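Local atomic coordinates of class II aldolase/adducin domain protein (Pseudomonas syringae pv. phaseolicola 1448A, PDB entry 3OCR), a protein that is of unproven activity but belongs to the class II aldolase family, whose adducin relatives are generally assigned actin filament binding. Residues Leu209-Ala212 and Cys213-Gln216; Val199-Ala202 and Ile203-His207; Ile165-Asp168 and Leu169-Glu173; Ala107-Val110 and Ile111-Ile115. One frame throughout, in Å; residues are numbered along the deposited sequence.

Contact 1: Leu209-Ala212 and Cys213-Gln216; sequences LEYA and CNIQ
Two successive turns of the long helix 199-219 meet here through Tyr211, Glu210, Asn214 and Ile215, side chains three and four residues apart, of which Tyr211 and Ile215 reach the second subunit. Tyr211 is touched in two different ways. The CD1 methyl of Ile215 lies over one face of its ring, 4.0 Å from the ring centroid and 21° off the normal, offset toward the rim: a CH-pi contact between residues i and i+4. At the ring's edge and in its plane stands the amide oxygen of Asn214, with OD1 3.4 Å from Tyr211 CD1 and the amide turned 76° from the ring.

CG of Asn214 lies anti to its carbonyl carbon (chi1 -62°), which swings the amide back along the helix toward Glu210. There Asn214 ND2 gives Glu210 OE2 a weak, bent hydrogen bond of 3.2 Å. The stronger partners lie beyond: Asp132 OD2 takes a hydrogen bond from ND2, Thr130 OG1 pairs with Glu210 OE1, and Tyr211 OH bonds to His129 O of the second subunit. Ile215 packs on Ile134 of that subunit.

An NH2 group that serves two carboxylates, one of them weakly, would be expected to favour the charged form of both, while the Ile215 methyl covers one face of a ring that His149 also meets edge-to-face and whose hydroxyl bonds across the interface.

Contact 2: Val199-Ala202 and Ile203-His207; sequences VEHA and IQQLH
His201 and Gln205, one helical turn apart near the start of helix 199-219, make the chief side-chain meeting of this contact. Their flat groups are nearly parallel, imidazole and amide planes differing by 17°, but the amide approaches the ring obliquely. Gln205 NE2 and His201 NE2 come to 3.6 Å. With its CG opposite the carbonyl carbon (chi1 -60°) and an extended chain beyond, Gln205 leans back along the helix toward the histidine; its CG passes 3.2 Å from His201 O on the way.

The polar ends of this pair are held by other partners. His201 ND1 bonds to the backbone N of Val197, just before the helix. Gln205 OE1 is bonded to Arg156 NH2 and its NE2 to Ser183 OG, so the amide is gripped at both ends and its rotation is fixed.

Apolar contact is sparser: Val199 CG1 and Ile203 CG1 lie 4.3 Å apart, a loose van der Waals touch on the other flank.

Backbone hydrogen bonds of the i to i+4 kind join the turns. Ile203 N donates to Val199 O at 2.9 Å, Gln204 N to Glu200 O at 3.0 Å, and Gln205 N to His201 O at 3.1 Å, the last with an N-H...O angle of 168°.

Ala202, Ile203 and Leu206 rest on Leu126 of strand 124-128, and Thr194 of strand 191-196 meets Ala202, Gln205 and Leu206. Val199 and Ile203 also touch Ala41 of helix 29-47, while Glu200 and Gln204 pack against Val253 of helix 251-265.

Contact 3: Ile165-Asp168 and Leu169-Glu173; sequences IALD and LSERE
Asp168 OD1 receives the backbone N-H of Glu171 at 3.0 Å, the side-chain bond of an N-cap at the start of helix 169-179. The donor arrives nearly along the C-O axis of the carboxylate, and the bond is nearly straight (163°). With CG tucked between its backbone N and carbonyl carbon (chi1 73°), the aspartate folds over the first turn, whose peptide N-H groups have no preceding helical carbonyls. A negative charge there would be expected to interact favourably with the helix dipole. The same residue begins the regular pattern, since Asp168 O accepts from Arg172 N at 2.7 Å.

Leu167 fills the adjoining side of the turn. Its CD1 methyl presses against the extended chain of Glu171, with Leu167 CD1 3.3 Å from the carboxylate carbon Glu171 CD and the two side chains crossing at about a right angle; Leu167 CG lies 3.7 Å from Arg172 CG. The guanidinium of Arg172 reaches back over the chain, and Leu167 O sits 3.3 Å above the guanidinium plane, offset toward its rim, without being hydrogen-bonded to NH1.

Further out, Glu171 OE2 is bonded to His160 NE2, which positions the carboxylate beside the leucine methyl. Leu167 and Arg172 both pack on Val110 of helix 110-118, and Ala166 forms weak hydrogen bonds with Lys237 and Gln241 of the third subunit. One water connects the loop to the helix, accepting from Asp168 N at 3.2 Å and lying 2.9 Å from Glu171 OE1, to which it can donate.

Contact 4: Ala107-Val110 and Ile111-Ile115; sequences AGYV and IHSAI
Tyr109 crosses His112 at a slant and brings its ring to Ser113 on the tightly packed side of this turn. CG of the tyrosine points away from its backbone N (chi1 179°), carrying the ring back beside the helix that follows: Tyr109 CE2 comes to 3.8 Å from Ser113 CB, and Tyr109 CD1 to 4.0 Å from His112 CB. The backbone N of Ser113 lies over a face of the same ring, but its proton goes to Tyr109 O, a 2.9 Å hydrogen bond that is almost straight at 172°. Tyr109 also packs on Phe69 and Ile71 of strand 68-71. Ser113 OG is bonded to Ile91 O and His112 ND1 to Ser59 OG, so the polar ends of both partners are tied to other parts of the fold. The imidazole of His112 meets Gly108 O at its edge, in the ring plane, with CD2 3.5 Å from that oxygen.

All this takes place at the amino-terminal end of helix 110-118, where residues 107-109 already have helical backbone angles but lack the regular bonds. The next bond in the series runs from Ala114 N to Val110 O at 2.9 Å.

The other side is looser and partly watery. A water donates to Ala107 O at 2.7 Å and accepts from Ile111 N at 3.1 Å, bridging the irregular lead-in to an N-H of the first turn. Nearby, Ile111 reaches Gly108 O only through CG2, at 3.7 Å. Ile111 and Ile115 pack on Leu175 of helix 169-179.

All four contacts are local, between successive turns or at a helix start, yet their chemistry follows their place. Contacts 1 and 2 adjoin on helix 199-219, their centres 14 Å apart, and are largely buried; their polar side chains are paired with other elements or with the second subunit. Contacts 3 and 4 each lie where a loop enters a helix, and each includes a bridging water. Contact 3 is at the surface and uses a carboxylate cap, whereas the partly buried contact 4 leans on an aromatic ring. These two touch directly, Arg172 NE lying 3.5 Å from Val110 CG1, and so join helices 169-179 and 110-118.

Contact 1: Leu209-Ala212 and Cys213-Gln216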
ATOM      1  N   LEU A 209       4.145  13.481 -12.416  1.00 19.71           N
ATOM      2  CA  LEU A 209       2.865  14.021 -11.991  1.00 19.47           C
ATOM      3  C   LEU A 209       2.191  13.047 -11.016  1.00 19.28           C
ATOM      4  O   LEU A 209       1.602  13.469 -10.022  1.00 19.08           O
ATOM      5  CB  LEU A 209       1.950  14.296 -13.190  1.00 19.44           C
ATOM      6  CG  LEU A 209       0.621  15.008 -12.876  1.00 21.33           C
ATOM      7  CD1 LEU A 209       0.867  16.356 -12.151  1.00 22.21           C
ATOM      8  CD2 LEU A 209      -0.271  15.169 -14.135  1.00 21.77           C
ATOM      9  N   GLU A 210       2.291  11.756 -11.316  1.00 19.38           N
ATOM     10  CA  GLU A 210       1.663  10.720 -10.521  1.00 20.04           C
ATOM     11  C   GLU A 210       2.319  10.731  -9.126  1.00 19.72           C
ATOM     12  O   GLU A 210       1.620  10.682  -8.087  1.00 19.49           O
ATOM     13  CB  GLU A 210       1.907   9.340 -11.177  1.00 21.21           C
ATOM     14  CG  GLU A 210       1.486   8.184 -10.265  1.00 25.64           C
ATOM     15  CD  GLU A 210      -0.010   8.168  -9.982  1.00 29.81           C
ATOM     16  OE1 GLU A 210      -0.798   8.629 -10.861  1.00 30.24           O
ATOM     17  OE2 GLU A 210      -0.389   7.686  -8.883  1.00 33.72           O
ATOM     18  N   TYR A 211       3.644  10.852  -9.095  1.00 19.41           N
ATOM     19  CA  TYR A 211       4.334  10.964  -7.808  1.00 19.39           C
ATOM     20  C   TYR A 211       3.945  12.232  -7.038  1.00 19.05           C
ATOM     21  O   TYR A 211       3.738  12.181  -5.831  1.00 19.31           O
ATOM     22  CB  TYR A 211       5.837  10.910  -7.968  1.00 19.86           C
ATOM     23  CG  TYR A 211       6.551  10.477  -6.673  1.00 23.11           C
ATOM     24  CD1 TYR A 211       6.024   9.457  -5.860  1.00 26.68           C
ATOM     25  CD2 TYR A 211       7.738  11.071  -6.277  1.00 26.11           C
ATOM     26  CE1 TYR A 211       6.683   9.047  -4.679  1.00 28.51           C
ATOM     27  CE2 TYR A 211       8.407  10.667  -5.113  1.00 27.57           C
ATOM     28  CZ  TYR A 211       7.882   9.654  -4.329  1.00 28.08           C
ATOM     29  OH  TYR A 211       8.541   9.267  -3.182  1.00 29.33           O
ATOM     30  N   ALA A 212       3.902  13.358  -7.726  1.00 19.15           N
ATOM     31  CA  ALA A 212       3.451  14.609  -7.073  1.00 18.93           C
ATOM     32  C   ALA A 212       2.083  14.385  -6.430  1.00 18.87           C
ATOM     33  O   ALA A 212       1.870  14.789  -5.294  1.00 19.70           O
ATOM     34  CB  ALA A 212       3.421  15.768  -8.070  1.00 19.01           C
ATOM     35  N   CYS A 213       1.169  13.704  -7.124  1.00 18.87           N
ATOM     36  CA  CYS A 213      -0.126  13.411  -6.537  1.00 18.86           C
ATOM     37  C   CYS A 213      -0.050  12.468  -5.336  1.00 18.85           C
ATOM     38  O   CYS A 213      -0.725  12.730  -4.363  1.00 18.99           O
ATOM     39  CB  CYS A 213      -1.152  12.885  -7.549  1.00 18.86           C
ATOM     40  SG  CYS A 213      -1.510  14.003  -8.924  1.00 19.97           S
ATOM     41  N   ASN A 214       0.728  11.377  -5.412  1.00 19.03           N
ATOM     42  CA  ASN A 214       0.924  10.507  -4.250  1.00 19.70           C
ATOM     43  C   ASN A 214       1.295  11.312  -2.983  1.00 19.17           C
ATOM     44  O   ASN A 214       0.796  11.073  -1.866  1.00 19.76           O
ATOM     45  CB  ASN A 214       2.091   9.524  -4.470  1.00 20.61           C
ATOM     46  CG  ASN A 214       1.899   8.560  -5.640  1.00 23.60           C
ATOM     47  OD1 ASN A 214       2.896   8.152  -6.261  1.00 27.96           O
ATOM     48  ND2 ASN A 214       0.665   8.111  -5.889  1.00 26.50           N
ATOM     49  N   ILE A 215       2.228  12.225  -3.166  1.00 18.87           N
ATOM     50  CA  ILE A 215       2.812  12.950  -2.097  1.00 18.88           C
ATOM     51  C   ILE A 215       1.720  13.899  -1.560  1.00 18.87           C
ATOM     52  O   ILE A 215       1.605  14.079  -0.351  1.00 19.17           O
ATOM     53  CB  ILE A 215       4.018  13.816  -2.606  1.00 18.89           C
ATOM     54  CG1 ILE A 215       5.261  12.964  -2.859  1.00 19.18           C
ATOM     55  CG2 ILE A 215       4.316  14.939  -1.606  1.00 18.90           C
ATOM     56  CD1 ILE A 215       6.242  13.640  -3.847  1.00 21.23           C
ATOM     57  N   GLN A 216       0.925  14.476  -2.449  1.00 18.86           N
ATOM     58  CA  GLN A 216      -0.107  15.485  -1.989  1.00 18.86           C
ATOM     59  C   GLN A 216      -1.156  14.858  -1.055  1.00 18.86           C
ATOM     60  O   GLN A 216      -1.591  15.475  -0.065  1.00 19.14           O
ATOM     61  CB  GLN A 216      -0.883  16.051  -3.163  1.00 18.93           C
ATOM     62  CG  GLN A 216      -2.001  17.124  -2.667  1.00 19.02           C
ATOM     63  CD  GLN A 216      -2.485  18.012  -3.803  1.00 19.39           C
ATOM     64  OE1 GLN A 216      -1.682  18.526  -4.585  1.00 21.34           O
ATOM     65  NE2 GLN A 216      -3.789  18.190  -3.909  1.00 19.54           N
TER

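Contact 2: Val199-Ala202 and Ile203-His207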
ATOM      1  N   VAL A 199       7.036   9.454 -26.816  1.00 24.87           N
ATOM      2  CA  VAL A 199       6.535   8.571 -25.761  1.00 24.50           C
ATOM      3  C   VAL A 199       7.364   8.777 -24.475  1.00 24.16           C
ATOM      4  O   VAL A 199       6.818   8.874 -23.378  1.00 24.38           O
ATOM      5  CB  VAL A 199       6.581   7.076 -26.215  1.00 24.07           C
ATOM      6  CG1 VAL A 199       6.332   6.129 -25.036  1.00 24.58           C
ATOM      7  CG2 VAL A 199       5.568   6.824 -27.346  1.00 24.14           C
ATOM      8  N   GLU A 200       8.674   8.908 -24.634  1.00 24.30           N
ATOM      9  CA  GLU A 200       9.592   9.077 -23.499  1.00 24.37           C
ATOM     10  C   GLU A 200       9.274  10.367 -22.727  1.00 23.84           C
ATOM     11  O   GLU A 200       9.203  10.374 -21.496  1.00 22.85           O
ATOM     12  CB  GLU A 200      11.038   9.096 -23.967  1.00 24.82           C
ATOM     13  CG  GLU A 200      11.464   7.865 -24.817  1.00 27.54           C
ATOM     14  CD  GLU A 200      11.388   8.103 -26.320  1.00 30.06           C
ATOM     15  OE1 GLU A 200      10.280   8.323 -26.855  1.00 29.51           O
ATOM     16  OE2 GLU A 200      12.445   8.037 -26.973  1.00 32.17           O
ATOM     17  N   HIS A 201       9.101  11.452 -23.462  1.00 23.39           N
ATOM     18  CA  HIS A 201       8.782  12.740 -22.834  1.00 23.83           C
ATOM     19  C   HIS A 201       7.432  12.700 -22.074  1.00 23.64           C
ATOM     20  O   HIS A 201       7.332  13.190 -20.933  1.00 24.34           O
ATOM     21  CB  HIS A 201       8.815  13.845 -23.906  1.00 23.92           C
ATOM     22  CG  HIS A 201       8.438  15.200 -23.386  1.00 24.04           C
ATOM     23  ND1 HIS A 201       7.775  16.131 -24.157  1.00 24.64           N
ATOM     24  CD2 HIS A 201       8.617  15.775 -22.171  1.00 24.62           C
ATOM     25  CE1 HIS A 201       7.562  17.225 -23.437  1.00 25.28           C
ATOM     26  NE2 HIS A 201       8.057  17.028 -22.224  1.00 24.73           N
ATOM     27  N   ALA A 202       6.401  12.136 -22.716  1.00 22.91           N
ATOM     28  CA  ALA A 202       5.079  11.989 -22.120  1.00 22.43           C
ATOM     29  C   ALA A 202       5.126  11.141 -20.853  1.00 22.01           C
ATOM     30  O   ALA A 202       4.512  11.472 -19.845  1.00 21.21           O
ATOM     31  CB  ALA A 202       4.061  11.405 -23.154  1.00 22.43           C
ATOM     32  N   ILE A 203       5.873  10.046 -20.915  1.00 21.12           N
ATOM     33  CA  ILE A 203       5.982   9.162 -19.784  1.00 21.76           C
ATOM     34  C   ILE A 203       6.745   9.802 -18.624  1.00 22.02           C
ATOM     35  O   ILE A 203       6.412   9.538 -17.456  1.00 21.95           O
ATOM     36  CB  ILE A 203       6.674   7.818 -20.208  1.00 21.65           C
ATOM     37  CG1 ILE A 203       5.656   6.892 -20.884  1.00 22.83           C
ATOM     38  CG2 ILE A 203       7.305   7.153 -19.009  1.00 22.49           C
ATOM     39  CD1 ILE A 203       4.514   6.326 -19.977  1.00 24.21           C
ATOM     40  N   GLN A 204       7.767  10.624 -18.922  1.00 22.19           N
ATOM     41  CA  GLN A 204       8.518  11.262 -17.851  1.00 22.52           C
ATOM     42  C   GLN A 204       7.594  12.219 -17.115  1.00 21.94           C
ATOM     43  O   GLN A 204       7.572  12.226 -15.898  1.00 21.55           O
ATOM     44  CB  GLN A 204       9.747  12.050 -18.342  1.00 23.66           C
ATOM     45  CG  GLN A 204      10.577  12.650 -17.156  1.00 25.28           C
ATOM     46  CD  GLN A 204      11.871  13.342 -17.565  1.00 32.55           C
ATOM     47  OE1 GLN A 204      12.001  13.849 -18.671  1.00 36.13           O
ATOM     48  NE2 GLN A 204      12.836  13.371 -16.654  1.00 35.86           N
ATOM     49  N   GLN A 205       6.828  13.009 -17.862  1.00 21.54           N
ATOM     50  CA  GLN A 205       5.881  13.942 -17.249  1.00 21.39           C
ATOM     51  C   GLN A 205       4.812  13.206 -16.431  1.00 21.08           C
ATOM     52  O   GLN A 205       4.427  13.662 -15.351  1.00 21.05           O
ATOM     53  CB  GLN A 205       5.210  14.787 -18.329  1.00 21.52           C
ATOM     54  CG  GLN A 205       6.174  15.646 -19.171  1.00 23.49           C
ATOM     55  CD  GLN A 205       5.464  16.855 -19.723  1.00 25.96           C
ATOM     56  OE1 GLN A 205       5.547  17.944 -19.154  1.00 27.95           O
ATOM     57  NE2 GLN A 205       4.751  16.675 -20.826  1.00 26.76           N
ATOM     58  N   LEU A 206       4.329  12.065 -16.940  1.00 21.11           N
ATOM     59  CA  LEU A 206       3.274  11.315 -16.241  1.00 20.69           C
ATOM     60  C   LEU A 206       3.789  10.720 -14.917  1.00 20.92           C
ATOM     61  O   LEU A 206       3.134  10.839 -13.873  1.00 21.34           O
ATOM     62  CB  LEU A 206       2.670  10.221 -17.132  1.00 21.37           C
ATOM     63  CG  LEU A 206       1.617   9.302 -16.480  1.00 22.23           C
ATOM     64  CD1 LEU A 206       0.350  10.075 -16.157  1.00 22.98           C
ATOM     65  CD2 LEU A 206       1.334   8.082 -17.397  1.00 24.25           C
ATOM     66  N   HIS A 207       4.935  10.055 -14.988  1.00 21.12           N
ATOM     67  CA  HIS A 207       5.659   9.549 -13.819  1.00 21.78           C
ATOM     68  C   HIS A 207       5.842  10.598 -12.728  1.00 21.28           C
ATOM     69  O   HIS A 207       5.592  10.313 -11.552  1.00 20.84           O
ATOM     70  CB  HIS A 207       7.008   8.966 -14.254  1.00 22.27           C
ATOM     71  CG  HIS A 207       7.703   8.148 -13.204  1.00 25.05           C
ATOM     72  ND1 HIS A 207       8.959   7.615 -13.400  1.00 28.86           N
ATOM     73  CD2 HIS A 207       7.319   7.746 -11.967  1.00 28.28           C
ATOM     74  CE1 HIS A 207       9.324   6.929 -12.330  1.00 28.97           C
ATOM     75  NE2 HIS A 207       8.345   6.990 -11.447  1.00 29.34           N
TER

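Contact 3: Ile165-Asp168 and Leu169-Glu173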
ATOM      1  N   ILE A 165     -18.964  10.979 -19.407  1.00 33.64           N
ATOM      2  CA  ILE A 165     -18.100   9.922 -19.959  1.00 35.26           C
ATOM      3  C   ILE A 165     -17.764  10.193 -21.431  1.00 36.01           C
ATOM      4  O   ILE A 165     -16.595  10.250 -21.795  1.00 35.88           O
ATOM      5  CB  ILE A 165     -18.717   8.509 -19.757  1.00 35.51           C
ATOM      6  CG1 ILE A 165     -18.879   8.210 -18.256  1.00 37.06           C
ATOM      7  CG2 ILE A 165     -17.854   7.429 -20.445  1.00 36.64           C
ATOM      8  CD1 ILE A 165     -19.746   6.978 -17.928  1.00 39.45           C
ATOM      9  N   ALA A 166     -18.792  10.373 -22.255  1.00 37.25           N
ATOM     10  CA  ALA A 166     -18.614  10.582 -23.688  1.00 38.99           C
ATOM     11  C   ALA A 166     -18.202  12.017 -23.954  1.00 40.13           C
ATOM     12  O   ALA A 166     -18.697  12.955 -23.323  1.00 40.07           O
ATOM     13  CB  ALA A 166     -19.898  10.244 -24.464  1.00 39.27           C
ATOM     14  N   LEU A 167     -17.279  12.171 -24.894  1.00 41.19           N
ATOM     15  CA  LEU A 167     -16.752  13.467 -25.247  1.00 42.17           C
ATOM     16  C   LEU A 167     -17.444  13.950 -26.535  1.00 43.19           C
ATOM     17  O   LEU A 167     -17.055  13.568 -27.639  1.00 42.71           O
ATOM     18  CB  LEU A 167     -15.236  13.348 -25.406  1.00 42.27           C
ATOM     19  CG  LEU A 167     -14.339  14.545 -25.737  1.00 42.97           C
ATOM     20  CD1 LEU A 167     -14.527  15.699 -24.777  1.00 42.86           C
ATOM     21  CD2 LEU A 167     -12.895  14.083 -25.715  1.00 43.12           C
ATOM     22  N   ASP A 168     -18.500  14.750 -26.377  1.00 44.48           N
ATOM     23  CA  ASP A 168     -19.198  15.319 -27.528  1.00 46.06           C
ATOM     24  C   ASP A 168     -18.426  16.521 -28.055  1.00 45.80           C
ATOM     25  O   ASP A 168     -17.463  16.975 -27.431  1.00 45.23           O
ATOM     26  CB  ASP A 168     -20.691  15.640 -27.248  1.00 47.28           C
ATOM     27  CG  ASP A 168     -20.915  16.880 -26.347  1.00 50.44           C
ATOM     28  OD1 ASP A 168     -20.198  17.907 -26.464  1.00 51.72           O
ATOM     29  OD2 ASP A 168     -21.865  16.830 -25.529  1.00 53.52           O
ATOM     30  N   LEU A 169     -18.863  17.009 -29.207  1.00 45.72           N
ATOM     31  CA  LEU A 169     -18.204  18.076 -29.942  1.00 45.97           C
ATOM     32  C   LEU A 169     -18.039  19.348 -29.123  1.00 45.37           C
ATOM     33  O   LEU A 169     -16.982  19.966 -29.153  1.00 45.36           O
ATOM     34  CB  LEU A 169     -19.017  18.378 -31.199  1.00 46.68           C
ATOM     35  CG  LEU A 169     -18.349  19.156 -32.326  1.00 48.53           C
ATOM     36  CD1 LEU A 169     -17.176  18.376 -32.934  1.00 49.33           C
ATOM     37  CD2 LEU A 169     -19.414  19.448 -33.356  1.00 50.40           C
ATOM     38  N   SER A 170     -19.092  19.729 -28.404  1.00 45.06           N
ATOM     39  CA  SER A 170     -19.065  20.887 -27.519  1.00 44.48           C
ATOM     40  C   SER A 170     -17.933  20.750 -26.483  1.00 42.97           C
ATOM     41  O   SER A 170     -17.152  21.685 -26.290  1.00 42.50           O
ATOM     42  CB  SER A 170     -20.419  21.039 -26.826  1.00 45.23           C
ATOM     43  OG  SER A 170     -20.783  22.400 -26.696  1.00 47.01           O
ATOM     44  N   GLU A 171     -17.834  19.582 -25.845  1.00 40.97           N
ATOM     45  CA  GLU A 171     -16.749  19.324 -24.904  1.00 39.81           C
ATOM     46  C   GLU A 171     -15.376  19.174 -25.567  1.00 39.40           C
ATOM     47  O   GLU A 171     -14.389  19.626 -24.998  1.00 38.54           O
ATOM     48  CB  GLU A 171     -17.020  18.108 -24.007  1.00 39.58           C
ATOM     49  CG  GLU A 171     -16.036  18.058 -22.807  1.00 39.39           C
ATOM     50  CD  GLU A 171     -16.059  16.759 -22.023  1.00 39.59           C
ATOM     51  OE1 GLU A 171     -16.938  15.890 -22.292  1.00 39.89           O
ATOM     52  OE2 GLU A 171     -15.176  16.612 -21.135  1.00 37.71           O
ATOM     53  N   ARG A 172     -15.306  18.523 -26.734  1.00 39.69           N
ATOM     54  CA  ARG A 172     -14.039  18.401 -27.472  1.00 40.79           C
ATOM     55  C   ARG A 172     -13.396  19.783 -27.690  1.00 40.75           C
ATOM     56  O   ARG A 172     -12.194  19.942 -27.529  1.00 40.86           O
ATOM     57  CB  ARG A 172     -14.247  17.779 -28.849  1.00 41.29           C
ATOM     58  CG  ARG A 172     -14.130  16.265 -29.001  1.00 44.61           C
ATOM     59  CD  ARG A 172     -14.394  15.953 -30.503  1.00 51.22           C
ATOM     60  NE  ARG A 172     -14.832  14.587 -30.796  1.00 55.46           N
ATOM     61  CZ  ARG A 172     -16.108  14.198 -30.881  1.00 57.55           C
ATOM     62  NH1 ARG A 172     -17.094  15.058 -30.670  1.00 57.70           N
ATOM     63  NH2 ARG A 172     -16.398  12.930 -31.161  1.00 58.50           N
ATOM     64  N   GLU A 173     -14.214  20.761 -28.071  1.00 40.99           N
ATOM     65  CA  GLU A 173     -13.744  22.126 -28.298  1.00 41.50           C
ATOM     66  C   GLU A 173     -13.158  22.712 -27.008  1.00 40.26           C
ATOM     67  O   GLU A 173     -12.065  23.284 -27.024  1.00 39.69           O
ATOM     68  CB  GLU A 173     -14.872  23.033 -28.815  1.00 42.50           C
ATOM     69  CG  GLU A 173     -15.566  22.576 -30.097  1.00 46.77           C
ATOM     70  CD  GLU A 173     -17.017  23.110 -30.235  1.00 52.71           C
ATOM     71  OE1 GLU A 173     -17.545  23.754 -29.294  1.00 55.12           O
ATOM     72  OE2 GLU A 173     -17.642  22.879 -31.293  1.00 54.64           O
TER
HETATM   73  O   HOH W   1     -19.480  15.973 -23.615  1.00 32.45           O

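Contact 4: Ala107-Val110 and Ile111-Ile115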
ATOM      1  N   ALA A 107     -14.747   4.614 -28.380  1.00 36.85           N
ATOM      2  CA  ALA A 107     -15.149   5.756 -27.559  1.00 36.75           C
ATOM      3  C   ALA A 107     -13.994   6.282 -26.693  1.00 36.14           C
ATOM      4  O   ALA A 107     -13.893   7.489 -26.443  1.00 36.41           O
ATOM      5  CB  ALA A 107     -16.347   5.381 -26.699  1.00 37.70           C
ATOM      6  N   GLY A 108     -13.121   5.378 -26.246  1.00 34.38           N
ATOM      7  CA  GLY A 108     -11.942   5.764 -25.456  1.00 33.28           C
ATOM      8  C   GLY A 108     -10.883   6.519 -26.257  1.00 32.52           C
ATOM      9  O   GLY A 108     -10.046   7.204 -25.686  1.00 32.47           O
ATOM     10  N   TYR A 109     -10.909   6.365 -27.582  1.00 32.04           N
ATOM     11  CA  TYR A 109      -9.948   7.009 -28.479  1.00 31.22           C
ATOM     12  C   TYR A 109     -10.251   8.478 -28.809  1.00 31.39           C
ATOM     13  O   TYR A 109      -9.371   9.217 -29.276  1.00 31.70           O
ATOM     14  CB  TYR A 109      -9.851   6.209 -29.781  1.00 30.84           C
ATOM     15  CG  TYR A 109      -8.908   6.775 -30.828  1.00 30.34           C
ATOM     16  CD1 TYR A 109      -7.525   6.788 -30.627  1.00 30.75           C
ATOM     17  CD2 TYR A 109      -9.395   7.265 -32.045  1.00 29.77           C
ATOM     18  CE1 TYR A 109      -6.642   7.307 -31.615  1.00 31.27           C
ATOM     19  CE2 TYR A 109      -8.521   7.794 -33.022  1.00 30.13           C
ATOM     20  CZ  TYR A 109      -7.154   7.800 -32.801  1.00 31.01           C
ATOM     21  OH  TYR A 109      -6.294   8.287 -33.777  1.00 33.18           O
ATOM     22  N   VAL A 110     -11.488   8.893 -28.595  1.00 30.87           N
ATOM     23  CA  VAL A 110     -11.904  10.252 -28.926  1.00 30.83           C
ATOM     24  C   VAL A 110     -11.037  11.341 -28.282  1.00 29.95           C
ATOM     25  O   VAL A 110     -10.671  12.315 -28.942  1.00 30.43           O
ATOM     26  CB  VAL A 110     -13.388  10.466 -28.587  1.00 31.24           C
ATOM     27  CG1 VAL A 110     -13.762  11.954 -28.702  1.00 31.85           C
ATOM     28  CG2 VAL A 110     -14.274   9.595 -29.526  1.00 32.32           C
ATOM     29  N   ILE A 111     -10.703  11.187 -27.005  1.00 29.03           N
ATOM     30  CA  ILE A 111      -9.840  12.181 -26.355  1.00 28.59           C
ATOM     31  C   ILE A 111      -8.457  12.266 -27.012  1.00 27.32           C
ATOM     32  O   ILE A 111      -7.945  13.346 -27.245  1.00 27.21           O
ATOM     33  CB  ILE A 111      -9.751  11.984 -24.810  1.00 28.64           C
ATOM     34  CG1 ILE A 111      -8.983  13.154 -24.184  1.00 30.36           C
ATOM     35  CG2 ILE A 111      -9.159  10.599 -24.428  1.00 29.11           C
ATOM     36  CD1 ILE A 111      -9.396  13.462 -22.750  1.00 34.61           C
ATOM     37  N   HIS A 112      -7.884  11.113 -27.338  1.00 26.87           N
ATOM     38  CA  HIS A 112      -6.612  11.042 -28.022  1.00 26.62           C
ATOM     39  C   HIS A 112      -6.697  11.738 -29.375  1.00 27.18           C
ATOM     40  O   HIS A 112      -5.860  12.586 -29.691  1.00 27.33           O
ATOM     41  CB  HIS A 112      -6.156   9.581 -28.117  1.00 26.20           C
ATOM     42  CG  HIS A 112      -5.929   8.964 -26.769  1.00 25.52           C
ATOM     43  ND1 HIS A 112      -4.727   9.063 -26.099  1.00 23.07           N
ATOM     44  CD2 HIS A 112      -6.776   8.315 -25.930  1.00 24.46           C
ATOM     45  CE1 HIS A 112      -4.834   8.475 -24.921  1.00 23.47           C
ATOM     46  NE2 HIS A 112      -6.066   8.012 -24.791  1.00 23.87           N
ATOM     47  N   SER A 113      -7.732  11.397 -30.141  1.00 28.00           N
ATOM     48  CA  SER A 113      -7.987  11.995 -31.446  1.00 29.00           C
ATOM     49  C   SER A 113      -8.122  13.526 -31.368  1.00 28.84           C
ATOM     50  O   SER A 113      -7.522  14.253 -32.162  1.00 28.90           O
ATOM     51  CB  SER A 113      -9.274  11.406 -32.029  1.00 28.77           C
ATOM     52  OG  SER A 113      -9.480  11.952 -33.312  1.00 33.29           O
ATOM     53  N   ALA A 114      -8.912  14.010 -30.416  1.00 29.08           N
ATOM     54  CA  ALA A 114      -9.106  15.464 -30.267  1.00 29.35           C
ATOM     55  C   ALA A 114      -7.779  16.187 -30.025  1.00 29.23           C
ATOM     56  O   ALA A 114      -7.500  17.224 -30.650  1.00 30.02           O
ATOM     57  CB  ALA A 114     -10.094  15.771 -29.131  1.00 29.76           C
ATOM     58  N   ILE A 115      -6.960  15.648 -29.123  1.00 28.96           N
ATOM     59  CA  ILE A 115      -5.678  16.281 -28.797  1.00 28.07           C
ATOM     60  C   ILE A 115      -4.654  16.173 -29.938  1.00 27.87           C
ATOM     61  O   ILE A 115      -4.067  17.183 -30.315  1.00 27.66           O
ATOM     62  CB  ILE A 115      -5.068  15.774 -27.447  1.00 27.56           C
ATOM     63  CG1 ILE A 115      -6.064  15.916 -26.282  1.00 29.17           C
ATOM     64  CG2 ILE A 115      -3.769  16.520 -27.127  1.00 27.29           C
ATOM     65  CD1 ILE A 115      -6.646  17.353 -26.070  1.00 30.72           C
TER
HETATM   66  O   HOH W   2     -12.348   9.296 -25.201  1.00 38.26           O